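Local coordinates for protein oxidoreductase, 2OG-Fe(II) oxygenase family (Burkholderia pseudomallei, PDB 6N1F) that probably acts as an iron-dependent oxidoreductase of the 2-oxoglutarate/Fe(II) oxygenase family, holding an iron ion in its beta-sheet core, at residues Leu72-Val77 and Tyr89-Met94; Cys141-Met146 and Thr220-Phe225. All coordinates share one frame; numbering follows the deposited sequence.

How the contacts relate
From the N terminus the chain first makes contact 1, where 72-77 follows a helix and pairs with 89-94, closing a beta hairpin at the outermost end of a large antiparallel sheet. Contact 2 opens only later: strand 137-147 is laid beside the hairpin after two helices, and strand 218-227 returns to it from much farther along the chain, closing a long loop that contains the iron ligands H155, D157 and H209. The two contacts follow in series, neither inside the other. They meet because strands 88-92 and 137-147 are neighbours: Y89 O, probably hydrogen-bonded to R145 N, joins edge and iron-side strands in one sheet. Beyond the corner at I93, M94 N probably bonds C141 O.

Contact 1: residues Leu72-Val77 and Tyr89-Met94; sequences LPEEPV and YVRRIM
The guanidinium of R91 stacks against the carboxylate of E74, OE1 lying 3.6 Å from its plane over one face, toward the rim, with the two planes 16° apart. In this long ion pair charges attract but no N-H points at the oxygen. L72 O approaches the same group obliquely and takes a weak bond from R91 NE at 3.4 Å; the firmer polar partner of R91 is Q69, bonded through NH1. R92 is held differently: E75 OE2 lies near its guanidinium edge, somewhat out of plane, and NE is 2.6 Å from OE2 in a bent salt bridge that reaches the carboxylate from above its plane, the two groups turned 70° apart, while CG1 of V90 lies over one face, toward its rim. E75 gets there because CG is tucked between backbone N and carbonyl carbon (chi1 66°) and the chain bends at chi2, which carries the carboxylate diagonally past V90 to R92.

This is the antiparallel hairpin at the sheet's outer edge. E75 and V90 form its hydrogen-bonded pair, V90 N donating to E75 O at 2.8 Å and E75 N to V90 O at 3.0 Å. The next pair, P76 with Y89, is non-hydrogen-bonded, a place that suits proline because no N-H has to be given across. P76 CB rests 3.8 Å from CE1 of the Y89 ring, and E74 CG comes 3.5 Å from Y89 CB. Beta-branched V77 meets V90 CG2 through CB. Where the strand turns a corner at I93, with I93 and M94 facing C141 in a classic beta bulge, L72 CD1 meets I93 CG1.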
loop_
_atom_site.group_PDB
_atom_site.type_symbol
_atom_site.label_atom_id
_atom_site.label_comp_id
_atom_site.label_asym_id
_atom_site.label_seq_id
_atom_site.Cartn_x
_atom_site.Cartn_y
_atom_site.Cartn_z
ATOM N N LEU A 72 15.471 -5.953 8.282
ATOM C CA LEU A 72 15.893 -5.085 7.199
ATOM C C LEU A 72 16.576 -3.827 7.727
ATOM O O LEU A 72 16.339 -3.408 8.865
ATOM C CB LEU A 72 14.686 -4.704 6.346
ATOM C CG LEU A 72 14.030 -5.881 5.639
ATOM C CD1 LEU A 72 12.850 -5.405 4.807
ATOM C CD2 LEU A 72 15.043 -6.564 4.761
ATOM N N PRO A 73 17.444 -3.213 6.918
ATOM C CA PRO A 73 18.027 -1.922 7.308
ATOM C C PRO A 73 17.021 -0.782 7.187
ATOM O O PRO A 73 16.243 -0.698 6.232
ATOM C CB PRO A 73 19.190 -1.745 6.324
ATOM C CG PRO A 73 18.786 -2.536 5.142
ATOM C CD PRO A 73 18.047 -3.735 5.678
ATOM N N GLU A 74 17.068 0.114 8.164
ATOM C CA GLU A 74 16.136 1.218 8.280
ATOM C C GLU A 74 16.863 2.523 7.973
ATOM O O GLU A 74 18.008 2.713 8.388
ATOM C CB GLU A 74 15.546 1.240 9.690
ATOM C CG GLU A 74 14.231 1.954 9.827
ATOM C CD GLU A 74 13.533 1.632 11.138
ATOM O OE1 GLU A 74 12.340 1.248 11.103
ATOM O OE2 GLU A 74 14.179 1.767 12.203
ATOM N N GLU A 75 16.206 3.410 7.231
ATOM C CA GLU A 75 16.770 4.714 6.916
ATOM C C GLU A 75 15.716 5.790 7.127
ATOM O O GLU A 75 14.521 5.553 6.920
ATOM C CB GLU A 75 17.298 4.774 5.472
ATOM C CG GLU A 75 16.230 4.661 4.393
ATOM C CD GLU A 75 16.735 3.983 3.129
ATOM O OE1 GLU A 75 17.506 3.002 3.239
ATOM O OE2 GLU A 75 16.358 4.431 2.025
ATOM N N PRO A 76 16.128 6.976 7.561
ATOM C CA PRO A 76 15.160 8.045 7.800
ATOM C C PRO A 76 14.726 8.702 6.500
ATOM O O PRO A 76 15.489 8.800 5.537
ATOM C CB PRO A 76 15.936 9.021 8.690
ATOM C CG PRO A 76 17.351 8.843 8.264
ATOM C CD PRO A 76 17.509 7.400 7.851
ATOM N N VAL A 77 13.467 9.131 6.480
ATOM C CA VAL A 77 12.882 9.800 5.318
ATOM C C VAL A 77 11.891 10.881 5.769
ATOM O O VAL A 77 11.979 11.420 6.881
ATOM C CB VAL A 77 12.191 8.785 4.370
ATOM C CG1 VAL A 77 11.256 9.500 3.409
ATOM C CG2 VAL A 77 13.220 7.962 3.594
ATOM N N TYR A 89 10.614 6.342 9.229
ATOM C CA TYR A 89 11.730 5.453 8.939
ATOM C C TYR A 89 11.271 4.382 7.958
ATOM O O TYR A 89 10.219 3.762 8.155
ATOM C CB TYR A 89 12.275 4.828 10.225
ATOM C CG TYR A 89 13.062 5.804 11.070
ATOM C CD1 TYR A 89 14.436 5.924 10.931
ATOM C CD2 TYR A 89 12.424 6.624 11.989
ATOM C CE1 TYR A 89 15.160 6.822 11.694
ATOM C CE2 TYR A 89 13.131 7.527 12.753
ATOM C CZ TYR A 89 14.498 7.623 12.604
ATOM O OH TYR A 89 15.199 8.521 13.371
ATOM N N VAL A 90 12.063 4.168 6.909
ATOM C CA VAL A 90 11.670 3.369 5.753
ATOM C C VAL A 90 12.622 2.184 5.619
ATOM O O VAL A 90 13.847 2.354 5.681
ATOM C CB VAL A 90 11.654 4.227 4.472
ATOM C CG1 VAL A 90 11.359 3.384 3.249
ATOM C CG2 VAL A 90 10.603 5.325 4.600
ATOM N N ARG A 91 12.054 0.990 5.449
ATOM C CA ARG A 91 12.802 -0.235 5.167
ATOM C C ARG A 91 12.466 -0.678 3.752
ATOM O O ARG A 91 11.372 -1.188 3.502
ATOM C CB ARG A 91 12.460 -1.326 6.176
ATOM C CG ARG A 91 13.206 -1.188 7.468
ATOM C CD ARG A 91 12.456 -1.827 8.612
ATOM N NE ARG A 91 13.331 -2.043 9.760
ATOM C CZ ARG A 91 12.915 -2.458 10.949
ATOM N NH1 ARG A 91 11.632 -2.695 11.150
ATOM N NH2 ARG A 91 13.783 -2.640 11.938
ATOM N N ARG A 92 13.394 -0.478 2.830
ATOM C CA ARG A 92 13.108 -0.739 1.430
ATOM C C ARG A 92 13.209 -2.227 1.112
ATOM O O ARG A 92 14.090 -2.935 1.604
ATOM C CB ARG A 92 14.054 0.064 0.542
ATOM C CG ARG A 92 14.043 1.521 0.875
ATOM C CD ARG A 92 14.562 2.373 -0.257
ATOM N NE ARG A 92 14.613 3.770 0.160
ATOM C CZ ARG A 92 13.559 4.579 0.179
ATOM N NH1 ARG A 92 12.372 4.132 -0.210
ATOM N NH2 ARG A 92 13.694 5.833 0.583
ATOM N N ILE A 93 12.264 -2.697 0.313
ATOM C CA ILE A 93 12.265 -4.046 -0.224
ATOM C C ILE A 93 12.545 -4.033 -1.720
ATOM O O ILE A 93 13.395 -4.774 -2.217
ATOM C CB ILE A 93 10.925 -4.747 0.088
ATOM C CG1 ILE A 93 10.870 -5.139 1.572
ATOM C CG2 ILE A 93 10.728 -5.962 -0.809
ATOM C CD1 ILE A 93 9.499 -4.921 2.261
HETATM N N MSE A 94 11.855 -3.167 -2.446
HETATM C CA MSE A 94 12.089 -2.964 -3.861
HETATM C C MSE A 94 12.071 -1.481 -4.229
HETATM O O MSE A 94 11.163 -0.762 -3.805
HETATM C CB MSE A 94 11.035 -3.706 -4.646
HETATM C CG MSE A 94 11.036 -3.417 -6.096
HETATM SE SE MSE A 94 10.309 -4.987 -6.947
HETATM C CE MSE A 94 11.888 -6.110 -6.932
#

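Contact 2: residues Cys141-Met146 and Thr220-Phe225; sequences CQINRM and TSLVYF
N144 O is gripped by two donors: the backbone N of S221, 3.1 Å away and tilted 22° from the carbonyl plane, and a water that donates at 3.3 Å and also bonds S221 OG. A small hydroxyl suits this place: S221 OG, set between its backbone N and carbonyl carbon (chi1 60°), can share the water. In return N144 N donates to S221 O, and Q142 and V223 exchange a second pair of bonds at 2.9 Å, V223 N to Q142 O and Q142 N to V223 O. These are hydrogen-bonded pairs, flanking the non-hydrogen-bonded I143/L222, of adjoining antiparallel strands in the family's double-stranded beta-helix fold. On the face of Q142 and N144, Q142 NE2 donates to N144 OD1 at 2.8 Å, in plane on a lone pair, which helps hold both amides in their rotation; Q142 OE1 in turn accepts from R140 NH2. V223, beside them, has its side chain about 6 Å from the bound iron. On the other face C141, I143 and L222 make an apolar patch: I143 CD1 packs 3.6 Å from L222 CG, its CG2 meets the T220 methyl CG2, and C141 SG touches L222 CD2. Helix 109-117 covers this side, I113 and L117 lying against L222.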
loop_
_atom_site.group_PDB
_atom_site.type_symbol
_atom_site.label_atom_id
_atom_site.label_comp_id
_atom_site.label_asym_id
_atom_site.label_seq_id
_atom_site.Cartn_x
_atom_site.Cartn_y
_atom_site.Cartn_z
ATOM N N CYS A 141 8.184 -1.465 -3.302
ATOM C CA CYS A 141 7.708 -2.094 -2.078
ATOM C C CYS A 141 8.592 -1.669 -0.916
ATOM O O CYS A 141 9.820 -1.759 -1.010
ATOM C CB CYS A 141 7.709 -3.616 -2.229
ATOM S SG CYS A 141 7.179 -4.508 -0.753
ATOM N N GLN A 142 7.978 -1.205 0.172
ATOM C CA GLN A 142 8.738 -0.748 1.329
ATOM C C GLN A 142 7.849 -0.754 2.569
ATOM O O GLN A 142 6.618 -0.747 2.481
ATOM C CB GLN A 142 9.326 0.652 1.093
ATOM C CG GLN A 142 8.254 1.751 1.048
ATOM C CD GLN A 142 8.762 3.048 0.494
ATOM O OE1 GLN A 142 9.304 3.091 -0.611
ATOM N NE2 GLN A 142 8.595 4.132 1.261
ATOM N N ILE A 143 8.502 -0.777 3.731
ATOM C CA ILE A 143 7.842 -0.656 5.026
ATOM C C ILE A 143 8.037 0.779 5.503
ATOM O O ILE A 143 9.179 1.252 5.595
ATOM C CB ILE A 143 8.418 -1.644 6.057
ATOM C CG1 ILE A 143 8.472 -3.072 5.513
ATOM C CG2 ILE A 143 7.584 -1.631 7.309
ATOM C CD1 ILE A 143 7.165 -3.764 5.565
ATOM N N ASN A 144 6.931 1.475 5.793
ATOM C CA ASN A 144 6.966 2.833 6.327
ATOM C C ASN A 144 6.623 2.788 7.803
ATOM O O ASN A 144 5.527 2.355 8.172
ATOM C CB ASN A 144 5.979 3.748 5.611
ATOM C CG ASN A 144 6.399 4.054 4.212
ATOM O OD1 ASN A 144 7.569 3.911 3.859
ATOM N ND2 ASN A 144 5.452 4.490 3.397
ATOM N N ARG A 145 7.539 3.259 8.640
ATOM C CA ARG A 145 7.328 3.306 10.080
ATOM C C ARG A 145 7.153 4.766 10.495
ATOM O O ARG A 145 8.123 5.536 10.531
ATOM C CB ARG A 145 8.487 2.634 10.804
ATOM C CG ARG A 145 8.364 2.646 12.311
ATOM C CD ARG A 145 9.458 1.796 12.919
ATOM N NE ARG A 145 9.776 2.224 14.273
ATOM C CZ ARG A 145 10.788 3.024 14.580
ATOM N NH1 ARG A 145 11.591 3.485 13.625
ATOM N NH2 ARG A 145 10.999 3.364 15.843
HETATM N N MSE A 146 5.918 5.141 10.804
HETATM C CA MSE A 146 5.578 6.537 11.034
HETATM C C MSE A 146 5.415 6.797 12.517
HETATM O O MSE A 146 4.605 6.141 13.186
HETATM C CB MSE A 146 4.291 6.918 10.280
HETATM C CG MSE A 146 4.360 6.730 8.766
HETATM SE SE MSE A 146 2.663 7.231 7.935
HETATM C CE MSE A 146 2.586 9.119 8.407
ATOM N N THR A 220 2.852 1.470 11.277
ATOM C CA THR A 220 3.752 0.691 10.432
ATOM C C THR A 220 2.951 0.010 9.337
ATOM O O THR A 220 1.977 -0.687 9.627
ATOM C CB THR A 220 4.496 -0.362 11.249
ATOM O OG1 THR A 220 5.099 0.264 12.386
ATOM C CG2 THR A 220 5.558 -1.048 10.400
ATOM N N SER A 221 3.359 0.198 8.091
ATOM C CA SER A 221 2.587 -0.326 6.978
ATOM C C SER A 221 3.513 -0.810 5.875
ATOM O O SER A 221 4.548 -0.193 5.610
ATOM C CB SER A 221 1.621 0.741 6.436
ATOM O OG SER A 221 2.311 1.889 5.975
ATOM N N LEU A 222 3.137 -1.918 5.239
ATOM C CA LEU A 222 3.810 -2.402 4.036
ATOM C C LEU A 222 3.095 -1.829 2.815
ATOM O O LEU A 222 1.899 -2.078 2.617
ATOM C CB LEU A 222 3.804 -3.935 3.997
ATOM C CG LEU A 222 4.783 -4.630 3.061
ATOM C CD1 LEU A 222 4.774 -6.110 3.374
ATOM C CD2 LEU A 222 4.446 -4.425 1.617
ATOM N N VAL A 223 3.834 -1.109 1.975
ATOM C CA VAL A 223 3.268 -0.397 0.838
ATOM C C VAL A 223 3.910 -0.943 -0.433
ATOM O O VAL A 223 5.134 -1.076 -0.503
ATOM C CB VAL A 223 3.498 1.122 0.963
ATOM C CG1 VAL A 223 3.019 1.833 -0.277
ATOM C CG2 VAL A 223 2.791 1.666 2.188
ATOM N N TYR A 224 3.097 -1.262 -1.434
ATOM C CA TYR A 224 3.680 -1.643 -2.716
ATOM C C TYR A 224 2.793 -1.192 -3.863
ATOM O O TYR A 224 1.616 -0.871 -3.684
ATOM C CB TYR A 224 3.973 -3.150 -2.825
ATOM C CG TYR A 224 2.868 -4.159 -2.530
ATOM C CD1 TYR A 224 2.326 -4.945 -3.545
ATOM C CD2 TYR A 224 2.432 -4.388 -1.228
ATOM C CE1 TYR A 224 1.345 -5.907 -3.276
ATOM C CE2 TYR A 224 1.448 -5.344 -0.949
ATOM C CZ TYR A 224 0.912 -6.094 -1.969
ATOM O OH TYR A 224 -0.057 -7.022 -1.669
ATOM N N PHE A 225 3.381 -1.199 -5.061
ATOM C CA PHE A 225 2.800 -0.560 -6.231
ATOM C C PHE A 225 2.783 -1.527 -7.406
ATOM O O PHE A 225 3.765 -2.226 -7.665
ATOM C CB PHE A 225 3.587 0.710 -6.578
ATOM C CG PHE A 225 3.603 1.726 -5.458
ATOM C CD1 PHE A 225 2.657 2.733 -5.407
ATOM C CD2 PHE A 225 4.544 1.646 -4.446
ATOM C CE1 PHE A 225 2.660 3.654 -4.381
ATOM C CE2 PHE A 225 4.554 2.559 -3.418
ATOM C CZ PHE A 225 3.613 3.568 -3.386
HETATM O O HOH W 1 2.622 3.876 8.413
#